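Local structure of beta-galactosidase (Geobacillus stearothermophilus, 4OIF) at residues A433-Y438 against L552-T557; L497-I502 against E523-E528; G547-L552 against V569-F574. The protein probably hydrolyses terminal non-reducing beta-D-galactose residues of beta-D-galactosides, as a zinc-binding glycosidase of family GH42 that assembles as a trimer. All blocks are in the same frame, centred on the assembly; numbering follows the deposited sequence.

Contact 1: residues A433-Y438 against L552-T557; sequences AETKRY and LKDYAT
T435, in the loop that leads into helix 438-451, meets D554 and Y555 at a classic gamma turn between strands 548-553 and 555-561, within the trimerisation domain of this GH42 enzyme. The turn is centred on D554 (phi 75°, psi -55°) and closed by Y555 N bonding to K553 O at 2.8 Å. Here the chain passes from the large mixed sheet to the two-stranded sheet formed with strand 527-534.

Hydrogen bonding dominates. Y555 donates its phenol proton to T435, with OH 2.7 Å from OG1, and the same OH accepts a hydrogen bond from the backbone N of A432. Tyrosine suits this place because its phenol carries across to the loop a polar atom that both gives and accepts. A water bridges to the turn: T435 OG1 donates to it at 2.8 Å, and it donates in turn to D554 O at 2.9 Å. This water lies over one face of the Y555 ring, offset toward the rim. Threonine fits position 435 because one small side chain offers both this hydroxyl, turned to the phenol by chi1 of 69°, and a methyl for D554.

Van der Waals contact is lighter. That methyl, CG2, rests 3.7 Å from D554 OD1, while OD2 forms a salt bridge with R597; the arginine also takes the carbonyl oxygens of T435 and K436, tying loop and turn together. K436 directs its amino group away to the carbonyls of L425 and A428, and its CG lies 4.0 Å from Y555 OH.

Contact 2: residues L497-I502 against E523-E528; sequences LVMTYI and EMFGME
An apolar contact with a Met-aromatic component, between L497 and M499 on one side and M524 and F525 on the other, packs the end of helix 519-525 against strand 496-500. That strand closes a beta-alpha-beta crossover in the mixed sheet of the trimerisation domain: helix 481-492 joins it to the adjacent parallel strand 470-473. All four side chains are buried.

L497 and M499 are alternate residues of the strand, so both project from the same face of the sheet, toward the helix. F525 drops between them, its side chain crossing each at about a right angle and its CZ doing most of the touching. The M499 sulfur lies 4.6 Å from the centroid of the F525 ring and 66° off the ring normal, an oblique approach in which SD comes within 3.5 Å of CZ. CB of M499 also lies against CZ, and the unbranched chain lets the polarisable sulfur lie beside the ring as well. Leucine offers a branched tip: CD2 of L497 lies 3.8 Å from F525 CZ and also reaches the methyl end of M524.

The crossover helix covers the same group, with L487 against M499 and V491 against both L497 and M524; A591 of strand 589-594 adjoins F525. Just past the ring, G526 has positive phi (61°), a conformation easy for glycine, and the chain turns into strand 527-534. M524 bends at its last torsion (chi3 61°), placing CE 3.5 Å from L497 CD2.

Contact 3: residues G547-L552 against V569-F574; sequences GRSYEL and VYEDDF
The first torsions of S549 (chi1 -82°) and E571 (chi1 -59°) set OG and CG, respectively, anti to the carbonyl carbon, and E571 then runs out extended beyond CG, so that its carboxylate arrives at the serine hydroxyl. L552 instead has CG anti to its backbone N (chi1 -180°), which carries the branched end toward Y570, CD1 being the methyl that meets the ring.

These two pairs link strand 548-553 to the end of strand 565-570 in the mixed sheet of the trimerisation domain. The strands are not direct neighbours: strand 541-545 runs between them, antiparallel to each, and the side chains reach across it. In the polar pair, S549 OG donates to E571 OE1. The modelled separation of 2.4 Å is very short, and its exact value is doubtful. The short serine side chain presents its hydroxyl close to its strand, and the longer glutamate makes up the distance.

The apolar pair is more deeply buried. L552 CD1 meets Y570 CE1 at 3.6 Å, near the ring plane and at its edge. Tyrosine suits the site by combining an apolar rim with a polar end, whose OH bonds to the carbonyl of T557, and Y575 packs edge-to-face with the ring. E571 OE1 is also bonded to the hydroxyl of S542 on the strand between, so one carboxylate oxygen ties neighbouring strands together, and the two hydroxyls would probably favour its ionised form.

Overall arrangement
All three contacts lie in the trimerisation domain, on the same side of the chain's centre and away from the zinc site and from the predicted catalytic residues. Contact 1 is central to the group: its centre is about 17 Å from that of contact 2 and about 16 Å from that of contact 3. It touches contact 2 where T557 OG1 packs 3.2 Å from Y501 CB, and contact 3 through a probable hydrogen bond of 2.6 Å between T557 O and Y570 OH. Contacts 1 and 3 also share L552. Contacts 2 and 3 stay about 7 Å apart at their nearest atoms. D573 of segment 569-574 and E528 of segment 523-528 form salt bridges with R338 and R382, respectively, of the second subunit.

Contact 1: residues A433-Y438 against L552-T557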
loop_
_atom_site.group_PDB
_atom_site.type_symbol
_atom_site.label_atom_id
_atom_site.label_comp_id
_atom_site.label_asym_id
_atom_site.label_seq_id
_atom_site.Cartn_x
_atom_site.Cartn_y
_atom_site.Cartn_z
ATOM N N ALA A 433 -11.728 6.901 -10.322
ATOM C CA ALA A 433 -11.513 7.155 -8.902
ATOM C C ALA A 433 -10.592 8.338 -8.661
ATOM O O ALA A 433 -10.898 9.225 -7.856
ATOM C CB ALA A 433 -10.939 5.915 -8.222
ATOM N N GLU A 434 -9.465 8.351 -9.367
ATOM C CA GLU A 434 -8.409 9.296 -9.060
ATOM C C GLU A 434 -8.608 10.657 -9.707
ATOM O O GLU A 434 -7.915 11.601 -9.344
ATOM C CB GLU A 434 -7.050 8.707 -9.455
ATOM C CG GLU A 434 -6.571 7.637 -8.464
ATOM C CD GLU A 434 -5.283 6.936 -8.877
ATOM O OE1 GLU A 434 -4.518 7.492 -9.695
ATOM O OE2 GLU A 434 -5.033 5.818 -8.373
ATOM N N THR A 435 -9.567 10.781 -10.624
ATOM C CA THR A 435 -9.726 12.053 -11.345
ATOM C C THR A 435 -10.989 12.834 -11.015
ATOM O O THR A 435 -11.187 13.911 -11.568
ATOM C CB THR A 435 -9.717 11.859 -12.877
ATOM O OG1 THR A 435 -10.907 11.170 -13.293
ATOM C CG2 THR A 435 -8.478 11.095 -13.317
ATOM N N LYS A 436 -11.842 12.293 -10.145
ATOM C CA LYS A 436 -13.059 12.992 -9.747
ATOM C C LYS A 436 -12.701 14.399 -9.262
ATOM O O LYS A 436 -13.186 15.386 -9.809
ATOM C CB LYS A 436 -13.814 12.218 -8.654
ATOM C CG LYS A 436 -14.357 10.862 -9.081
ATOM C CD LYS A 436 -15.076 10.182 -7.922
ATOM C CE LYS A 436 -15.430 8.725 -8.220
ATOM N NZ LYS A 436 -15.996 8.031 -7.001
ATOM N N ARG A 437 -11.853 14.456 -8.236
ATOM C CA ARG A 437 -11.182 15.676 -7.778
ATOM C C ARG A 437 -12.097 16.890 -7.702
ATOM O O ARG A 437 -11.805 17.943 -8.271
ATOM C CB ARG A 437 -9.983 15.965 -8.688
ATOM C CG ARG A 437 -8.941 14.837 -8.673
ATOM C CD ARG A 437 -7.664 15.192 -9.436
ATOM N NE ARG A 437 -6.979 16.351 -8.872
ATOM C CZ ARG A 437 -6.182 16.308 -7.809
ATOM N NH1 ARG A 437 -5.963 15.158 -7.184
ATOM N NH2 ARG A 437 -5.607 17.417 -7.365
ATOM N N TYR A 438 -13.204 16.727 -6.985
ATOM C CA TYR A 438 -14.268 17.728 -6.925
ATOM C C TYR A 438 -13.793 19.080 -6.342
ATOM O O TYR A 438 -13.861 20.115 -7.037
ATOM C CB TYR A 438 -15.465 17.137 -6.139
ATOM C CG TYR A 438 -16.571 18.108 -5.755
ATOM C CD1 TYR A 438 -17.282 18.806 -6.728
ATOM C CD2 TYR A 438 -16.921 18.302 -4.426
ATOM C CE1 TYR A 438 -18.289 19.679 -6.387
ATOM C CE2 TYR A 438 -17.932 19.174 -4.077
ATOM C CZ TYR A 438 -18.611 19.862 -5.063
ATOM O OH TYR A 438 -19.620 20.739 -4.736
ATOM N N LEU A 552 -8.202 19.081 -23.469
ATOM C CA LEU A 552 -9.128 18.395 -22.582
ATOM C C LEU A 552 -8.479 17.165 -21.974
ATOM O O LEU A 552 -7.774 16.414 -22.665
ATOM C CB LEU A 552 -10.405 17.986 -23.324
ATOM C CG LEU A 552 -11.496 17.256 -22.532
ATOM C CD1 LEU A 552 -12.861 17.584 -23.125
ATOM C CD2 LEU A 552 -11.292 15.741 -22.480
ATOM N N LYS A 553 -8.755 16.959 -20.687
ATOM C CA LYS A 553 -8.366 15.746 -19.970
ATOM C C LYS A 553 -9.501 15.215 -19.086
ATOM O O LYS A 553 -10.400 15.968 -18.702
ATOM C CB LYS A 553 -7.119 16.006 -19.110
ATOM C CG LYS A 553 -5.901 16.375 -19.928
ATOM C CD LYS A 553 -4.620 16.303 -19.133
ATOM C CE LYS A 553 -4.555 17.334 -18.031
ATOM N NZ LYS A 553 -3.267 17.196 -17.273
ATOM N N ASP A 554 -9.449 13.916 -18.794
ATOM C CA ASP A 554 -10.254 13.261 -17.750
ATOM C C ASP A 554 -11.722 13.031 -18.085
ATOM O O ASP A 554 -12.208 11.905 -17.967
ATOM C CB ASP A 554 -10.179 14.050 -16.434
ATOM C CG ASP A 554 -8.765 14.152 -15.891
ATOM O OD1 ASP A 554 -7.910 13.317 -16.266
ATOM O OD2 ASP A 554 -8.514 15.064 -15.075
ATOM N N TYR A 555 -12.440 14.089 -18.463
ATOM C CA TYR A 555 -13.875 13.967 -18.729
ATOM C C TYR A 555 -14.354 14.786 -19.917
ATOM O O TYR A 555 -13.949 15.934 -20.110
ATOM C CB TYR A 555 -14.682 14.367 -17.495
ATOM C CG TYR A 555 -14.395 13.500 -16.299
ATOM C CD1 TYR A 555 -14.951 12.231 -16.196
ATOM C CD2 TYR A 555 -13.573 13.941 -15.274
ATOM C CE1 TYR A 555 -14.696 11.421 -15.116
ATOM C CE2 TYR A 555 -13.310 13.133 -14.183
ATOM C CZ TYR A 555 -13.876 11.871 -14.114
ATOM O OH TYR A 555 -13.628 11.052 -13.043
ATOM N N ALA A 556 -15.230 14.177 -20.704
ATOM C CA ALA A 556 -15.945 14.882 -21.744
ATOM C C ALA A 556 -17.417 14.585 -21.586
ATOM O O ALA A 556 -17.796 13.563 -21.021
ATOM C CB ALA A 556 -15.455 14.473 -23.118
ATOM N N THR A 557 -18.260 15.484 -22.072
ATOM C CA THR A 557 -19.687 15.218 -22.044
ATOM C C THR A 557 -20.300 15.339 -23.431
ATOM O O THR A 557 -20.171 16.373 -24.078
ATOM C CB THR A 557 -20.423 16.178 -21.084
ATOM O OG1 THR A 557 -19.748 16.214 -19.815
ATOM C CG2 THR A 557 -21.858 15.716 -20.886
HETATM O O HOH W 1 -10.734 10.430 -15.945
#

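Contact 2: residues L497-I502 against E523-E528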
loop_
_atom_site.group_PDB
_atom_site.type_symbol
_atom_site.label_atom_id
_atom_site.label_comp_id
_atom_site.label_asym_id
_atom_site.label_seq_id
_atom_site.Cartn_x
_atom_site.Cartn_y
_atom_site.Cartn_z
ATOM N N LEU A 497 -25.440 31.612 -14.340
ATOM C CA LEU A 497 -25.071 30.354 -13.718
ATOM C C LEU A 497 -24.173 29.556 -14.634
ATOM O O LEU A 497 -24.446 29.473 -15.820
ATOM C CB LEU A 497 -26.324 29.554 -13.387
ATOM C CG LEU A 497 -26.153 28.122 -12.889
ATOM C CD1 LEU A 497 -25.422 28.057 -11.545
ATOM C CD2 LEU A 497 -27.496 27.466 -12.787
ATOM N N VAL A 498 -23.106 28.980 -14.084
ATOM C CA VAL A 498 -22.201 28.110 -14.841
ATOM C C VAL A 498 -22.130 26.720 -14.210
ATOM O O VAL A 498 -21.802 26.577 -13.034
ATOM C CB VAL A 498 -20.768 28.685 -14.923
ATOM C CG1 VAL A 498 -19.837 27.706 -15.619
ATOM C CG2 VAL A 498 -20.758 30.017 -15.658
ATOM N N MET A 499 -22.455 25.695 -14.990
ATOM C CA MET A 499 -22.297 24.324 -14.526
ATOM C C MET A 499 -21.442 23.537 -15.496
ATOM O O MET A 499 -21.086 24.023 -16.577
ATOM C CB MET A 499 -23.651 23.638 -14.332
ATOM C CG MET A 499 -24.358 24.077 -13.069
ATOM S SD MET A 499 -25.915 23.224 -12.806
ATOM C CE MET A 499 -25.726 22.619 -11.149
ATOM N N THR A 500 -21.092 22.322 -15.097
ATOM C CA THR A 500 -20.132 21.537 -15.856
ATOM C C THR A 500 -20.546 20.100 -15.949
ATOM O O THR A 500 -21.572 19.688 -15.410
ATOM C CB THR A 500 -18.721 21.541 -15.223
ATOM O OG1 THR A 500 -18.727 20.719 -14.044
ATOM C CG2 THR A 500 -18.247 22.965 -14.882
ATOM N N TYR A 501 -19.692 19.339 -16.615
ATOM C CA TYR A 501 -19.749 17.895 -16.604
ATOM C C TYR A 501 -20.029 17.333 -15.210
ATOM O O TYR A 501 -19.624 17.919 -14.199
ATOM C CB TYR A 501 -18.435 17.340 -17.130
ATOM C CG TYR A 501 -17.226 17.881 -16.413
ATOM C CD1 TYR A 501 -16.631 19.073 -16.814
ATOM C CD2 TYR A 501 -16.666 17.193 -15.332
ATOM C CE1 TYR A 501 -15.508 19.577 -16.152
ATOM C CE2 TYR A 501 -15.542 17.684 -14.669
ATOM C CZ TYR A 501 -14.967 18.881 -15.079
ATOM O OH TYR A 501 -13.851 19.379 -14.430
ATOM N N ILE A 502 -20.722 16.196 -15.183
ATOM C CA ILE A 502 -21.051 15.463 -13.964
ATOM C C ILE A 502 -21.747 16.342 -12.936
ATOM O O ILE A 502 -21.384 16.376 -11.761
ATOM C CB ILE A 502 -19.787 14.805 -13.364
ATOM C CG1 ILE A 502 -18.993 14.133 -14.487
ATOM C CG2 ILE A 502 -20.164 13.746 -12.362
ATOM C CD1 ILE A 502 -17.811 13.361 -14.024
ATOM N N GLU A 523 -34.306 23.117 -19.466
ATOM C CA GLU A 523 -34.854 24.407 -19.855
ATOM C C GLU A 523 -33.850 25.525 -19.626
ATOM O O GLU A 523 -33.612 26.348 -20.509
ATOM C CB GLU A 523 -36.140 24.694 -19.078
ATOM C CG GLU A 523 -37.398 24.105 -19.687
ATOM C CD GLU A 523 -38.596 24.211 -18.751
ATOM O OE1 GLU A 523 -38.483 24.899 -17.710
ATOM O OE2 GLU A 523 -39.645 23.598 -19.049
ATOM N N MET A 524 -33.276 25.554 -18.428
ATOM C CA MET A 524 -32.322 26.589 -18.053
ATOM C C MET A 524 -31.168 26.682 -19.037
ATOM O O MET A 524 -30.886 27.753 -19.579
ATOM C CB MET A 524 -31.781 26.327 -16.645
ATOM C CG MET A 524 -32.793 26.545 -15.545
ATOM S SD MET A 524 -32.305 25.764 -14.002
ATOM C CE MET A 524 -30.780 26.662 -13.713
ATOM N N PHE A 525 -30.512 25.549 -19.271
ATOM C CA PHE A 525 -29.287 25.515 -20.060
ATOM C C PHE A 525 -29.554 25.360 -21.557
ATOM O O PHE A 525 -28.645 25.498 -22.368
ATOM C CB PHE A 525 -28.382 24.380 -19.565
ATOM C CG PHE A 525 -27.794 24.627 -18.204
ATOM C CD1 PHE A 525 -26.585 25.311 -18.069
ATOM C CD2 PHE A 525 -28.455 24.195 -17.060
ATOM C CE1 PHE A 525 -26.040 25.558 -16.812
ATOM C CE2 PHE A 525 -27.912 24.428 -15.799
ATOM C CZ PHE A 525 -26.702 25.117 -15.674
ATOM N N GLY A 526 -30.798 25.061 -21.922
ATOM C CA GLY A 526 -31.143 24.890 -23.323
ATOM C C GLY A 526 -30.384 23.754 -23.988
ATOM O O GLY A 526 -30.140 23.771 -25.186
ATOM N N MET A 527 -30.011 22.764 -23.192
ATOM C CA MET A 527 -29.325 21.579 -23.679
ATOM C C MET A 527 -29.477 20.468 -22.638
ATOM O O MET A 527 -30.123 20.670 -21.604
ATOM C CB MET A 527 -27.840 21.871 -23.974
ATOM C CG MET A 527 -27.108 22.688 -22.921
ATOM S SD MET A 527 -26.824 21.836 -21.346
ATOM C CE MET A 527 -25.697 20.520 -21.791
ATOM N N GLU A 528 -28.906 19.297 -22.911
ATOM C CA GLU A 528 -28.769 18.276 -21.870
ATOM C C GLU A 528 -27.580 17.372 -22.136
ATOM O O GLU A 528 -27.182 17.167 -23.288
ATOM C CB GLU A 528 -30.042 17.443 -21.743
ATOM C CG GLU A 528 -30.515 16.799 -23.026
ATOM C CD GLU A 528 -31.836 16.063 -22.841
ATOM O OE1 GLU A 528 -31.977 15.309 -21.849
ATOM O OE2 GLU A 528 -32.738 16.249 -23.684
#

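Contact 3: residues G547-L552 against V569-F574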
loop_
_atom_site.group_PDB
_atom_site.type_symbol
_atom_site.label_atom_id
_atom_site.label_comp_id
_atom_site.label_asym_id
_atom_site.label_seq_id
_atom_site.Cartn_x
_atom_site.Cartn_y
_atom_site.Cartn_z
ATOM N N GLY A 547 -11.924 30.733 -31.364
ATOM C CA GLY A 547 -10.792 30.688 -32.278
ATOM C C GLY A 547 -9.556 29.920 -31.823
ATOM O O GLY A 547 -8.583 29.790 -32.574
ATOM N N ARG A 548 -9.572 29.400 -30.602
ATOM C CA ARG A 548 -8.390 28.710 -30.096
ATOM C C ARG A 548 -8.729 27.240 -29.788
ATOM O O ARG A 548 -9.889 26.903 -29.564
ATOM C CB ARG A 548 -7.864 29.451 -28.854
ATOM C CG ARG A 548 -6.543 28.967 -28.262
ATOM C CD ARG A 548 -6.313 29.637 -26.898
ATOM N NE ARG A 548 -5.070 29.249 -26.213
ATOM C CZ ARG A 548 -4.821 28.034 -25.720
ATOM N NH1 ARG A 548 -5.706 27.059 -25.859
ATOM N NH2 ARG A 548 -3.678 27.779 -25.096
ATOM N N SER A 549 -7.730 26.360 -29.811
ATOM C CA SER A 549 -7.902 25.018 -29.261
ATOM C C SER A 549 -7.446 24.986 -27.816
ATOM O O SER A 549 -6.420 25.575 -27.477
ATOM C CB SER A 549 -7.132 23.985 -30.071
ATOM O OG SER A 549 -7.879 23.603 -31.202
ATOM N N TYR A 550 -8.213 24.297 -26.971
ATOM C CA TYR A 550 -7.886 24.136 -25.545
ATOM C C TYR A 550 -7.817 22.653 -25.191
ATOM O O TYR A 550 -8.681 21.885 -25.584
ATOM C CB TYR A 550 -8.919 24.840 -24.658
ATOM C CG TYR A 550 -9.016 26.343 -24.850
ATOM C CD1 TYR A 550 -9.881 26.892 -25.788
ATOM C CD2 TYR A 550 -8.248 27.211 -24.081
ATOM C CE1 TYR A 550 -9.977 28.260 -25.955
ATOM C CE2 TYR A 550 -8.333 28.580 -24.244
ATOM C CZ TYR A 550 -9.196 29.097 -25.181
ATOM O OH TYR A 550 -9.280 30.456 -25.343
ATOM N N GLU A 551 -6.799 22.243 -24.449
ATOM C CA GLU A 551 -6.649 20.823 -24.149
ATOM C C GLU A 551 -7.693 20.272 -23.167
ATOM O O GLU A 551 -8.026 20.907 -22.167
ATOM C CB GLU A 551 -5.253 20.537 -23.602
ATOM C CG GLU A 551 -4.915 19.043 -23.580
ATOM C CD GLU A 551 -3.657 18.734 -22.794
ATOM O OE1 GLU A 551 -2.788 18.004 -23.318
ATOM O OE2 GLU A 551 -3.540 19.221 -21.650
ATOM N N LEU A 552 -8.202 19.081 -23.469
ATOM C CA LEU A 552 -9.128 18.395 -22.582
ATOM C C LEU A 552 -8.479 17.165 -21.974
ATOM O O LEU A 552 -7.774 16.414 -22.665
ATOM C CB LEU A 552 -10.405 17.986 -23.324
ATOM C CG LEU A 552 -11.496 17.256 -22.532
ATOM C CD1 LEU A 552 -12.861 17.584 -23.125
ATOM C CD2 LEU A 552 -11.292 15.741 -22.480
ATOM N N VAL A 569 -16.701 23.463 -29.396
ATOM C CA VAL A 569 -16.936 22.075 -29.817
ATOM C C VAL A 569 -15.720 21.201 -29.588
ATOM O O VAL A 569 -14.594 21.700 -29.583
ATOM C CB VAL A 569 -17.323 21.979 -31.325
ATOM C CG1 VAL A 569 -18.536 22.818 -31.613
ATOM C CG2 VAL A 569 -16.154 22.385 -32.224
ATOM N N TYR A 570 -15.940 19.896 -29.407
ATOM C CA TYR A 570 -14.829 18.941 -29.304
ATOM C C TYR A 570 -14.166 18.801 -30.666
ATOM O O TYR A 570 -14.791 19.089 -31.679
ATOM C CB TYR A 570 -15.313 17.574 -28.802
ATOM C CG TYR A 570 -16.020 17.624 -27.463
ATOM C CD1 TYR A 570 -15.298 17.799 -26.278
ATOM C CD2 TYR A 570 -17.403 17.498 -27.380
ATOM C CE1 TYR A 570 -15.933 17.853 -25.057
ATOM C CE2 TYR A 570 -18.045 17.546 -26.160
ATOM C CZ TYR A 570 -17.307 17.721 -25.001
ATOM O OH TYR A 570 -17.940 17.771 -23.787
ATOM N N GLU A 571 -12.916 18.352 -30.707
ATOM C CA GLU A 571 -12.195 18.288 -31.976
ATOM C C GLU A 571 -11.706 16.893 -32.371
ATOM O O GLU A 571 -11.194 16.697 -33.464
ATOM C CB GLU A 571 -10.994 19.234 -31.937
ATOM C CG GLU A 571 -11.338 20.690 -31.680
ATOM C CD GLU A 571 -10.124 21.587 -31.851
ATOM O OE1 GLU A 571 -9.261 21.613 -30.949
ATOM O OE2 GLU A 571 -10.018 22.239 -32.909
ATOM N N ASP A 572 -11.840 15.923 -31.481
ATOM C CA ASP A 572 -11.350 14.587 -31.777
ATOM C C ASP A 572 -12.287 13.551 -31.167
ATOM O O ASP A 572 -13.317 13.916 -30.613
ATOM C CB ASP A 572 -9.921 14.425 -31.255
ATOM C CG ASP A 572 -9.082 13.507 -32.123
ATOM O OD1 ASP A 572 -9.660 12.756 -32.942
ATOM O OD2 ASP A 572 -7.839 13.534 -31.981
ATOM N N ASP A 573 -11.927 12.271 -31.283
ATOM C CA ASP A 573 -12.741 11.139 -30.823
ATOM C C ASP A 573 -14.120 11.119 -31.498
ATOM O O ASP A 573 -14.401 11.932 -32.373
ATOM C CB ASP A 573 -12.889 11.159 -29.297
ATOM C CG ASP A 573 -12.851 9.758 -28.675
ATOM O OD1 ASP A 573 -13.391 8.803 -29.271
ATOM O OD2 ASP A 573 -12.276 9.617 -27.573
ATOM N N PHE A 574 -14.979 10.188 -31.095
ATOM C CA PHE A 574 -16.204 9.935 -31.852
ATOM C C PHE A 574 -17.203 11.083 -31.757
ATOM O O PHE A 574 -18.088 11.183 -32.597
ATOM C CB PHE A 574 -16.867 8.603 -31.417
ATOM C CG PHE A 574 -17.534 8.637 -30.061
ATOM C CD1 PHE A 574 -16.811 8.338 -28.907
ATOM C CD2 PHE A 574 -18.893 8.907 -29.945
ATOM C CE1 PHE A 574 -17.422 8.344 -27.651
ATOM C CE2 PHE A 574 -19.524 8.914 -28.691
ATOM C CZ PHE A 574 -18.781 8.642 -27.542
#